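Local coordinates for adhesin (Streptococcus sanguinis SK1 = NCTC 7863, PDB 6VT2), which binds sialoglycans such as sialyl-T antigen through two tandem Siglec-like modules, probably attaching the streptococcus to sialylated host glycoproteins, at residues L52-I57 and R95-Y99; V84-V90 and I124-T128; N322-T328 and S389-D393. All coordinates share one frame; numbering follows the deposited sequence.

How the contacts relate
Contacts 1 and 2 are neighbours in the first Siglec-like module, their centres 15 Å apart, and their segments alternate along the chain. They share one sheet, in which strands 95-104 and 119-125 lie side by side, and they touch through a probable hydrogen bond between Tyr96 OH of contact 1 and His88 NE2 of contact 2, 2.7 Å. Contact 1 holds the sialic acid; in contact 2 the His88 side chain is about 4 Å from that sugar, and Thr128 at the other end binds calcium. Contact 3 is remote, its centre about 81 Å from that of contact 2, on the opposite side of the chain's centre; its calcium has the same kinds of ligand, in the second half of the chain.

Contact 1: residues L52-I57 and R95-Y99. With SIA (N-acetyl-alpha-neuraminic acid), chain D; GAL (beta-D-galactopyranose), chain B.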
loop_
_atom_site.group_PDB
_atom_site.type_symbol
_atom_site.label_atom_id
_atom_site.label_comp_id
_atom_site.label_asym_id
_atom_site.label_seq_id
_atom_site.Cartn_x
_atom_site.Cartn_y
_atom_site.Cartn_z
ATOM N N LEU A 52 -25.406 -36.919 31.477
ATOM C CA LEU A 52 -25.144 -35.555 31.056
ATOM C C LEU A 52 -25.626 -35.410 29.617
ATOM O O LEU A 52 -25.270 -36.173 28.806
ATOM C CB LEU A 52 -23.646 -35.268 31.127
ATOM C CG LEU A 52 -23.236 -33.906 30.587
ATOM C CD1 LEU A 52 -23.819 -32.815 31.441
ATOM C CD2 LEU A 52 -21.721 -33.762 30.550
ATOM N N ASP A 53 -26.456 -34.428 29.370
ATOM C CA ASP A 53 -26.841 -34.116 28.012
ATOM C C ASP A 53 -26.642 -32.589 27.848
ATOM O O ASP A 53 -26.676 -31.925 28.786
ATOM C CB ASP A 53 -28.186 -34.689 27.593
ATOM C CG ASP A 53 -29.322 -33.784 27.909
ATOM O OD1 ASP A 53 -29.748 -33.738 28.987
ATOM O OD2 ASP A 53 -29.625 -32.881 27.091
ATOM N N PRO A 54 -26.494 -31.994 26.675
ATOM C CA PRO A 54 -26.363 -32.697 25.416
ATOM C C PRO A 54 -25.108 -33.537 25.224
ATOM O O PRO A 54 -24.202 -33.378 25.894
ATOM C CB PRO A 54 -26.261 -31.587 24.375
ATOM C CG PRO A 54 -26.885 -30.420 25.047
ATOM C CD PRO A 54 -26.776 -30.628 26.512
ATOM N N ASN A 55 -25.168 -34.400 24.235
ATOM C CA ASN A 55 -24.063 -35.323 23.935
ATOM C C ASN A 55 -22.799 -34.584 23.502
ATOM O O ASN A 55 -21.794 -35.151 23.649
ATOM C CB ASN A 55 -24.505 -36.350 22.912
ATOM C CG ASN A 55 -24.810 -35.769 21.562
ATOM O OD1 ASN A 55 -25.044 -34.593 21.413
ATOM N ND2 ASN A 55 -24.924 -36.670 20.616
ATOM N N TRP A 56 -22.876 -33.348 23.034
ATOM C CA TRP A 56 -21.685 -32.624 22.607
ATOM C C TRP A 56 -20.960 -31.901 23.746
ATOM O O TRP A 56 -19.970 -31.369 23.462
ATOM C CB TRP A 56 -22.050 -31.719 21.431
ATOM C CG TRP A 56 -23.251 -30.861 21.651
ATOM C CD1 TRP A 56 -24.500 -31.126 21.235
ATOM C CD2 TRP A 56 -23.302 -29.626 22.362
ATOM N NE1 TRP A 56 -25.323 -30.134 21.635
ATOM C CE2 TRP A 56 -24.631 -29.191 22.306
ATOM C CE3 TRP A 56 -22.358 -28.824 22.974
ATOM C CZ2 TRP A 56 -25.043 -28.003 22.863
ATOM C CZ3 TRP A 56 -22.772 -27.663 23.553
ATOM C CH2 TRP A 56 -24.095 -27.273 23.511
ATOM N N ILE A 57 -21.502 -31.880 24.959
ATOM C CA ILE A 57 -20.748 -31.365 26.089
ATOM C C ILE A 57 -19.883 -32.516 26.572
ATOM O O ILE A 57 -20.398 -33.565 26.967
ATOM C CB ILE A 57 -21.665 -30.876 27.199
ATOM C CG1 ILE A 57 -22.544 -29.747 26.708
ATOM C CG2 ILE A 57 -20.780 -30.422 28.389
ATOM C CD1 ILE A 57 -23.553 -29.277 27.830
ATOM N N ARG A 95 -29.482 -22.553 26.440
ATOM C CA ARG A 95 -28.545 -22.492 27.546
ATOM C C ARG A 95 -28.645 -23.783 28.346
ATOM O O ARG A 95 -29.600 -24.412 28.296
ATOM C CB ARG A 95 -28.840 -21.288 28.435
ATOM C CG ARG A 95 -30.216 -21.348 29.057
ATOM C CD ARG A 95 -30.653 -19.986 29.538
ATOM N NE ARG A 95 -29.929 -19.494 30.681
ATOM C CZ ARG A 95 -29.053 -18.533 30.635
ATOM N NH1 ARG A 95 -28.706 -18.040 29.478
ATOM N NH2 ARG A 95 -28.497 -18.099 31.730
ATOM N N TYR A 96 -27.589 -24.132 29.052
ATOM C CA TYR A 96 -27.558 -25.386 29.806
ATOM C C TYR A 96 -26.911 -25.160 31.174
ATOM O O TYR A 96 -25.834 -24.767 31.184
ATOM C CB TYR A 96 -26.717 -26.393 29.027
ATOM C CG TYR A 96 -27.278 -26.765 27.694
ATOM C CD1 TYR A 96 -28.321 -27.646 27.587
ATOM C CD2 TYR A 96 -26.856 -26.125 26.564
ATOM C CE1 TYR A 96 -28.852 -27.954 26.365
ATOM C CE2 TYR A 96 -27.403 -26.398 25.339
ATOM C CZ TYR A 96 -28.341 -27.381 25.229
ATOM O OH TYR A 96 -28.948 -27.680 24.061
ATOM N N THR A 97 -27.586 -25.548 32.233
ATOM C CA THR A 97 -27.039 -25.420 33.583
ATOM C C THR A 97 -26.620 -26.834 33.941
ATOM O O THR A 97 -27.445 -27.653 33.997
ATOM C CB THR A 97 -28.067 -24.944 34.590
ATOM O OG1 THR A 97 -28.601 -23.768 34.012
ATOM C CG2 THR A 97 -27.443 -24.695 35.937
ATOM N N LYS A 98 -25.334 -27.053 34.118
ATOM C CA LYS A 98 -24.853 -28.397 34.432
ATOM C C LYS A 98 -23.973 -28.333 35.681
ATOM O O LYS A 98 -23.396 -27.368 35.954
ATOM C CB LYS A 98 -24.114 -28.982 33.249
ATOM C CG LYS A 98 -24.900 -29.011 31.955
ATOM C CD LYS A 98 -26.051 -29.980 32.086
ATOM C CE LYS A 98 -27.050 -29.636 31.029
ATOM N NZ LYS A 98 -28.107 -30.624 30.890
ATOM N N TYR A 99 -23.920 -29.453 36.349
ATOM C CA TYR A 99 -23.385 -29.509 37.712
ATOM C C TYR A 99 -22.074 -30.276 37.723
ATOM O O TYR A 99 -21.919 -31.275 37.018
ATOM C CB TYR A 99 -24.401 -30.170 38.613
ATOM C CG TYR A 99 -25.591 -29.296 38.793
ATOM C CD1 TYR A 99 -26.567 -29.195 37.843
ATOM C CD2 TYR A 99 -25.678 -28.478 39.897
ATOM C CE1 TYR A 99 -27.604 -28.262 37.975
ATOM C CE2 TYR A 99 -26.744 -27.597 40.100
ATOM C CZ TYR A 99 -27.672 -27.459 39.088
ATOM O OH TYR A 99 -28.645 -26.544 39.296
HETATM C C1 SIA D . -31.084 -25.347 31.933
HETATM C C2 SIA D . -32.597 -25.684 31.579
HETATM C C3 SIA D . -33.311 -24.604 30.758
HETATM C C4 SIA D . -32.757 -24.433 29.341
HETATM C C5 SIA D . -32.706 -25.785 28.618
HETATM C C6 SIA D . -32.002 -26.838 29.513
HETATM C C7 SIA D . -32.050 -28.290 28.969
HETATM C C8 SIA D . -31.541 -29.285 30.043
HETATM C C9 SIA D . -31.246 -30.641 29.411
HETATM C C10 SIA D . -32.581 -25.932 26.156
HETATM C C11 SIA D . -31.675 -25.784 24.936
HETATM N N5 SIA D . -31.987 -25.686 27.348
HETATM O O1A SIA D . -30.803 -24.149 32.157
HETATM O O1B SIA D . -30.344 -26.369 31.992
HETATM O O4 SIA D . -33.565 -23.520 28.572
HETATM O O6 SIA D . -32.631 -26.911 30.787
HETATM O O7 SIA D . -33.347 -28.612 28.495
HETATM O O8 SIA D . -30.380 -28.738 30.680
HETATM O O9 SIA D . -30.041 -30.528 28.649
HETATM O O10 SIA D . -33.760 -26.258 26.045
HETATM C C1 GAL B . -33.856 -28.253 35.484
HETATM C C2 GAL B . -34.241 -27.389 34.265
HETATM C C3 GAL B . -33.024 -26.665 33.699
HETATM C C4 GAL B . -32.288 -25.904 34.810
HETATM C C5 GAL B . -31.944 -26.888 35.924
HETATM C C6 GAL B . -31.224 -26.253 37.128
HETATM O O2 GAL B . -34.752 -28.186 33.211
HETATM O O3 GAL B . -33.406 -25.732 32.691
HETATM O O4 GAL B . -33.099 -24.867 35.313
HETATM O O5 GAL B . -33.138 -27.481 36.433
HETATM O O6 GAL B . -30.804 -27.239 38.062
#
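Pro54 lies against one face of the Tyr96 ring, its CD 3.7 Å from the ring centroid and 28° off the normal, a CH-pi contact; the peptide bond between Asp53 and Pro54 is cis. This is the tight part of the contact. Trp56 turns the edge of its six-membered ring toward the Tyr96 face in an offset edge-to-face pair, planes at 83°, while the phenol oxygen is hydrogen-bonded to His88 NE2. Leu52 CD1 packs on Lys98 CD, 3.7 Å away, against the aliphatic part of the lysine.

The other side of the contact is polar and occupied by sugar. Lys98 NZ lies among four acceptors, Asp53 O (2.9 Å, NZ tilted 27° from the carbonyl plane), sialic acid O8 and O9, and Asn42 OD1, so its three N-H must be shared, at least one probably bifurcated. Asp53 OD2 accepts from sialic acid O9 at 2.9 Å, and OD1 is held by Asn42. Along the strand, Thr97 N and OG1 each bind one sialic acid carboxylate oxygen, and Tyr99 OH donates to galactose O6 at 2.6 Å. Loop 52-57 thus reaches the sugar directly and through Lys98; ammonium and carboxylate together fix its O8/O9 end, their opposite charges probably reinforcing the grip.

Contact 2: residues V84-V90 and I124-T128. With CA (calcium ion), chain I.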
loop_
_atom_site.group_PDB
_atom_site.type_symbol
_atom_site.label_atom_id
_atom_site.label_comp_id
_atom_site.label_asym_id
_atom_site.label_seq_id
_atom_site.Cartn_x
_atom_site.Cartn_y
_atom_site.Cartn_z
ATOM N N VAL A 84 -20.355 -26.798 19.519
ATOM C CA VAL A 84 -21.801 -26.539 19.457
ATOM C C VAL A 84 -22.278 -26.837 18.057
ATOM O O VAL A 84 -21.698 -26.299 17.125
ATOM C CB VAL A 84 -22.128 -25.099 19.810
ATOM C CG1 VAL A 84 -23.628 -24.841 19.774
ATOM C CG2 VAL A 84 -21.496 -24.791 21.221
ATOM N N PRO A 85 -23.365 -27.578 17.880
ATOM C CA PRO A 85 -23.854 -27.890 16.543
ATOM C C PRO A 85 -24.169 -26.603 15.801
ATOM O O PRO A 85 -24.690 -25.633 16.360
ATOM C CB PRO A 85 -25.109 -28.722 16.806
ATOM C CG PRO A 85 -24.828 -29.358 18.211
ATOM C CD PRO A 85 -24.080 -28.323 18.943
ATOM N N ILE A 86 -23.941 -26.670 14.494
ATOM C CA ILE A 86 -24.088 -25.520 13.657
ATOM C C ILE A 86 -25.537 -25.071 13.593
ATOM O O ILE A 86 -25.776 -23.899 13.296
ATOM C CB ILE A 86 -23.553 -25.816 12.253
ATOM C CG1 ILE A 86 -23.317 -24.494 11.486
ATOM C CG2 ILE A 86 -24.499 -26.740 11.516
ATOM C CD1 ILE A 86 -22.284 -23.626 12.059
ATOM N N ASN A 87 -26.505 -25.950 13.852
ATOM C CA ASN A 87 -27.916 -25.565 13.797
ATOM C C ASN A 87 -28.578 -25.476 15.173
ATOM O O ASN A 87 -29.816 -25.494 15.274
ATOM C CB ASN A 87 -28.704 -26.544 12.939
ATOM C CG ASN A 87 -28.704 -27.934 13.504
ATOM O OD1 ASN A 87 -27.744 -28.343 14.142
ATOM N ND2 ASN A 87 -29.763 -28.672 13.249
ATOM N N HIS A 88 -27.778 -25.420 16.234
ATOM C CA HIS A 88 -28.339 -25.197 17.552
ATOM C C HIS A 88 -29.133 -23.896 17.543
ATOM O O HIS A 88 -28.762 -22.916 16.898
ATOM C CB HIS A 88 -27.201 -25.125 18.569
ATOM C CG HIS A 88 -27.626 -25.420 19.958
ATOM N ND1 HIS A 88 -28.295 -24.489 20.711
ATOM C CD2 HIS A 88 -27.534 -26.532 20.731
ATOM C CE1 HIS A 88 -28.615 -25.017 21.887
ATOM N NE2 HIS A 88 -28.156 -26.255 21.931
ATOM N N GLY A 89 -30.180 -23.870 18.326
ATOM C CA GLY A 89 -30.864 -22.620 18.556
ATOM C C GLY A 89 -30.019 -21.607 19.321
ATOM O O GLY A 89 -29.064 -21.946 19.999
ATOM N N VAL A 90 -30.307 -20.315 19.106
ATOM C CA VAL A 90 -29.616 -19.251 19.816
ATOM C C VAL A 90 -30.648 -18.372 20.488
ATOM O O VAL A 90 -30.366 -17.219 20.802
ATOM C CB VAL A 90 -28.712 -18.426 18.899
ATOM C CG1 VAL A 90 -27.533 -19.283 18.570
ATOM C CG2 VAL A 90 -29.484 -18.014 17.642
ATOM N N ILE A 124 -25.541 -20.560 24.486
ATOM C CA ILE A 124 -25.245 -20.687 23.070
ATOM C C ILE A 124 -25.663 -19.431 22.318
ATOM O O ILE A 124 -26.831 -19.054 22.359
ATOM C CB ILE A 124 -25.914 -21.918 22.463
ATOM C CG1 ILE A 124 -25.641 -23.176 23.333
ATOM C CG2 ILE A 124 -25.575 -22.030 21.027
ATOM C CD1 ILE A 124 -24.212 -23.381 23.616
ATOM N N ARG A 125 -24.711 -18.762 21.668
ATOM C CA ARG A 125 -24.947 -17.487 21.007
ATOM C C ARG A 125 -24.591 -17.607 19.541
ATOM O O ARG A 125 -23.783 -18.462 19.134
ATOM C CB ARG A 125 -24.136 -16.372 21.683
ATOM C CG ARG A 125 -24.501 -16.250 23.140
ATOM C CD ARG A 125 -25.964 -16.142 23.371
ATOM N NE ARG A 125 -26.495 -14.928 22.769
ATOM C CZ ARG A 125 -27.751 -14.546 22.926
ATOM N NH1 ARG A 125 -28.620 -15.325 23.590
ATOM N NH2 ARG A 125 -28.148 -13.396 22.430
ATOM N N PRO A 126 -25.150 -16.746 18.720
ATOM C CA PRO A 126 -24.802 -16.774 17.298
ATOM C C PRO A 126 -23.424 -16.193 17.057
ATOM O O PRO A 126 -22.936 -15.344 17.803
ATOM C CB PRO A 126 -25.904 -15.932 16.646
ATOM C CG PRO A 126 -26.141 -14.847 17.713
ATOM C CD PRO A 126 -26.060 -15.657 19.076
ATOM N N GLN A 127 -22.808 -16.638 15.961
ATOM C CA GLN A 127 -21.465 -16.161 15.651
ATOM C C GLN A 127 -21.389 -14.649 15.477
ATOM O O GLN A 127 -20.373 -14.031 15.818
ATOM C CB GLN A 127 -20.935 -16.845 14.401
ATOM C CG GLN A 127 -20.632 -18.307 14.719
ATOM C CD GLN A 127 -19.855 -19.032 13.677
ATOM O OE1 GLN A 127 -19.234 -18.412 12.851
ATOM N NE2 GLN A 127 -19.892 -20.369 13.708
ATOM N N THR A 128 -22.453 -14.035 15.016
ATOM C CA THR A 128 -22.407 -12.601 14.815
ATOM C C THR A 128 -22.182 -11.835 16.098
ATOM O O THR A 128 -21.693 -10.698 16.039
ATOM C CB THR A 128 -23.651 -12.079 14.123
ATOM O OG1 THR A 128 -23.362 -10.713 13.713
ATOM C CG2 THR A 128 -24.856 -12.134 14.984
HETATM CA CA CA I . -21.770 -8.872 14.702
HETATM O O HOH W 1 -23.764 -8.242 15.755
HETATM O O HOH W 2 -21.332 -6.458 14.717
HETATM O O HOH W 3 -21.215 -8.197 16.883
#
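Ile124 meets Val84, His88 and Gly89 with different branches. CG2 reaches Val84 CG1 at 3.6 Å, the two side chains approaching tip to tip, and it also lies close to Gly89 O. CG1 sits over one face of the His88 imidazole, 4.1 Å from the ring centroid and 24° off its normal, which satisfies the geometry of a CH-pi contact; the two side chains cross at about a right angle. With CG of His88 opposite its own backbone N (chi1 -158°), the ring is carried over toward the strand.

The rotation of that ring is fixed by its nitrogens. ND1 donates to Gly89 O at 2.8 Å with a nearly straight N-H...O angle of 173°, the acceptor lying in the ring plane and the donor on a carbonyl lone pair, while NE2 has its partner in Tyr96. Trp56 meets the same ring.

Farther along, Val90 packs on the backbone where the strand ends: CG1 is 3.5 Å from Pro126 N, and CB lies 3.8 Å from Pro126 CD. The flat guanidinium of Arg125 has Val90 O over one face and forms a salt bridge with Glu129.

Beyond Pro126 the chain enters a metal site. Thr128 binds calcium through both O, at 2.3 Å, and OG1, alongside three waters, with Tyr131 and Asp190 completing the protein ligands. The arrangement is that of the end of an inner strand of the Siglec-like module's mixed sheet, followed by a calcium-bound junction with the Rib-like region.

Contact 3: residues N322-T328 and S389-D393; sequences NQTDKYT and SRSRD. With CA (calcium ion), chain G.
A calcium site joins the end of the second Siglec-like module to the Rib-like region that follows, and both segments of this contact supply its ligands. Thr324 binds the ion through O and OG1, Tyr327 through its carbonyl O, and Asp393 through both carboxylate oxygens, OD1 at 2.5 Å and OD2 at 2.4 Å. Three waters bring the coordination to eight. The chelating carboxylate therefore crosses from strand 392-395 to the turn at 324-327, and Tyr382 OH is hydrogen-bonded to OD2.

Beside the metal, Thr324 OG1 also donates to Arg392 O at 2.7 Å, approaching from above the carbonyl plane, 58° out of it. With chi1 at -174° the hydroxyl lies on the far side of CB from the amide N, where it can serve both metal and strand. One residue earlier on the strand side, Ser391 OG accepts from Thr324 N at 3.1 Å, with an N-H...O angle of 149°, and is hydrogen-bonded to Asp384 as well. Thr324 is thus tied to two successive residues, Ser391 and Arg392, by bonds between side chain and backbone rather than by apolar packing.

Away from the ion, Asn322 turns its amide toward Ser389, and water 4 accepts from Asn322 ND2 while donating to Ser389 OG. The direct bond of this pair runs from Ser389 OG to Asn322 OD1 at 2.7 Å, in the carbonyl plane on a lone pair.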
loop_
_atom_site.group_PDB
_atom_site.type_symbol
_atom_site.label_atom_id
_atom_site.label_comp_id
_atom_site.label_asym_id
_atom_site.label_seq_id
_atom_site.Cartn_x
_atom_site.Cartn_y
_atom_site.Cartn_z
ATOM N N ASN A 322 19.221 24.978 -25.422
ATOM C CA ASN A 322 20.528 24.731 -25.990
ATOM C C ASN A 322 21.404 24.116 -24.933
ATOM O O ASN A 322 21.311 24.462 -23.751
ATOM C CB ASN A 322 21.164 26.026 -26.452
ATOM C CG ASN A 322 20.443 26.661 -27.567
ATOM O OD1 ASN A 322 20.110 26.024 -28.566
ATOM N ND2 ASN A 322 20.170 27.922 -27.427
ATOM N N GLN A 323 22.345 23.304 -25.369
ATOM C CA GLN A 323 23.283 22.718 -24.417
ATOM C C GLN A 323 24.076 23.744 -23.639
ATOM O O GLN A 323 24.432 23.482 -22.476
ATOM C CB GLN A 323 24.231 21.760 -25.135
ATOM C CG GLN A 323 23.510 20.478 -25.466
ATOM C CD GLN A 323 24.391 19.466 -26.113
ATOM O OE1 GLN A 323 25.639 19.437 -25.860
ATOM N NE2 GLN A 323 23.814 18.653 -26.989
ATOM N N THR A 324 24.369 24.869 -24.242
ATOM C CA THR A 324 25.116 25.855 -23.502
ATOM C C THR A 324 24.364 26.285 -22.266
ATOM O O THR A 324 24.990 26.755 -21.323
ATOM C CB THR A 324 25.495 27.031 -24.392
ATOM O OG1 THR A 324 26.337 27.874 -23.594
ATOM C CG2 THR A 324 24.307 27.819 -24.856
ATOM N N ASP A 325 23.043 26.092 -22.218
ATOM C CA ASP A 325 22.306 26.475 -21.042
ATOM C C ASP A 325 22.605 25.572 -19.853
ATOM O O ASP A 325 22.356 25.975 -18.710
ATOM C CB ASP A 325 20.812 26.456 -21.349
ATOM C CG ASP A 325 20.370 27.509 -22.269
ATOM O OD1 ASP A 325 21.188 28.319 -22.716
ATOM O OD2 ASP A 325 19.151 27.493 -22.610
ATOM N N LYS A 326 23.131 24.368 -20.063
ATOM C CA LYS A 326 23.482 23.548 -18.920
ATOM C C LYS A 326 24.955 23.352 -18.680
ATOM O O LYS A 326 25.299 22.734 -17.686
ATOM C CB LYS A 326 22.834 22.174 -19.021
ATOM C CG LYS A 326 23.273 21.426 -20.178
ATOM C CD LYS A 326 22.718 19.918 -20.105
ATOM C CE LYS A 326 23.420 19.051 -19.179
ATOM N NZ LYS A 326 23.057 17.612 -19.330
ATOM N N TYR A 327 25.818 23.783 -19.574
ATOM C CA TYR A 327 27.253 23.616 -19.430
ATOM C C TYR A 327 27.922 24.954 -19.216
ATOM O O TYR A 327 27.625 25.917 -19.915
ATOM C CB TYR A 327 27.860 22.993 -20.726
ATOM C CG TYR A 327 27.388 21.576 -20.874
ATOM C CD1 TYR A 327 27.699 20.619 -19.910
ATOM C CD2 TYR A 327 26.626 21.184 -21.950
ATOM C CE1 TYR A 327 27.236 19.333 -20.009
ATOM C CE2 TYR A 327 26.140 19.923 -22.040
ATOM C CZ TYR A 327 26.459 18.982 -21.087
ATOM O OH TYR A 327 25.982 17.675 -21.159
ATOM N N THR A 328 28.893 24.983 -18.308
ATOM C CA THR A 328 29.757 26.137 -18.099
ATOM C C THR A 328 31.188 25.641 -18.197
ATOM O O THR A 328 31.579 24.780 -17.386
ATOM C CB THR A 328 29.497 26.729 -16.728
ATOM O OG1 THR A 328 28.148 27.190 -16.703
ATOM C CG2 THR A 328 30.407 27.895 -16.477
ATOM N N SER A 389 20.150 28.140 -34.012
ATOM C CA SER A 389 20.086 27.978 -32.549
ATOM C C SER A 389 21.518 27.722 -32.083
ATOM O O SER A 389 22.020 26.598 -31.904
ATOM C CB SER A 389 19.137 26.843 -32.172
ATOM O OG SER A 389 18.810 26.923 -30.802
ATOM N N ARG A 390 22.274 28.802 -31.978
ATOM C CA ARG A 390 23.680 28.682 -31.651
ATOM C C ARG A 390 23.819 28.239 -30.209
ATOM O O ARG A 390 23.040 28.636 -29.341
ATOM C CB ARG A 390 24.380 30.021 -31.872
ATOM C CG ARG A 390 24.633 30.293 -33.344
ATOM C CD ARG A 390 24.854 31.815 -33.530
ATOM N NE ARG A 390 26.040 32.307 -32.837
ATOM C CZ ARG A 390 27.264 32.271 -33.350
ATOM N NH1 ARG A 390 28.270 32.753 -32.655
ATOM N NH2 ARG A 390 27.483 31.695 -34.525
ATOM N N SER A 391 24.771 27.367 -29.955
ATOM C CA SER A 391 24.961 26.779 -28.649
ATOM C C SER A 391 26.446 26.812 -28.359
ATOM O O SER A 391 27.187 25.900 -28.750
ATOM C CB SER A 391 24.415 25.363 -28.633
ATOM O OG SER A 391 24.460 24.844 -27.332
ATOM N N ARG A 392 26.845 27.847 -27.625
ATOM C CA ARG A 392 28.260 28.182 -27.527
ATOM C C ARG A 392 28.528 28.831 -26.187
ATOM O O ARG A 392 27.607 29.308 -25.506
ATOM C CB ARG A 392 28.679 29.131 -28.656
ATOM C CG ARG A 392 28.517 28.541 -30.008
ATOM C CD ARG A 392 29.014 29.517 -31.113
ATOM N NE ARG A 392 28.724 28.873 -32.351
ATOM C CZ ARG A 392 29.450 28.941 -33.446
ATOM N NH1 ARG A 392 30.545 29.715 -33.467
ATOM N NH2 ARG A 392 29.103 28.239 -34.487
ATOM N N ASP A 393 29.816 28.854 -25.818
ATOM C CA ASP A 393 30.297 29.621 -24.689
ATOM C C ASP A 393 31.577 30.265 -25.168
ATOM O O ASP A 393 32.157 29.842 -26.169
ATOM C CB ASP A 393 30.528 28.777 -23.451
ATOM C CG ASP A 393 29.254 28.498 -22.662
ATOM O OD1 ASP A 393 28.487 29.442 -22.459
ATOM O OD2 ASP A 393 29.055 27.381 -22.188
HETATM CA CA CA G . 27.007 27.981 -21.035
HETATM O O HOH W 4 18.681 29.796 -29.259
HETATM O O HOH W 5 26.050 28.162 -18.739
HETATM O O HOH W 6 25.624 29.952 -21.212
HETATM O O HOH W 7 28.396 29.100 -19.508
#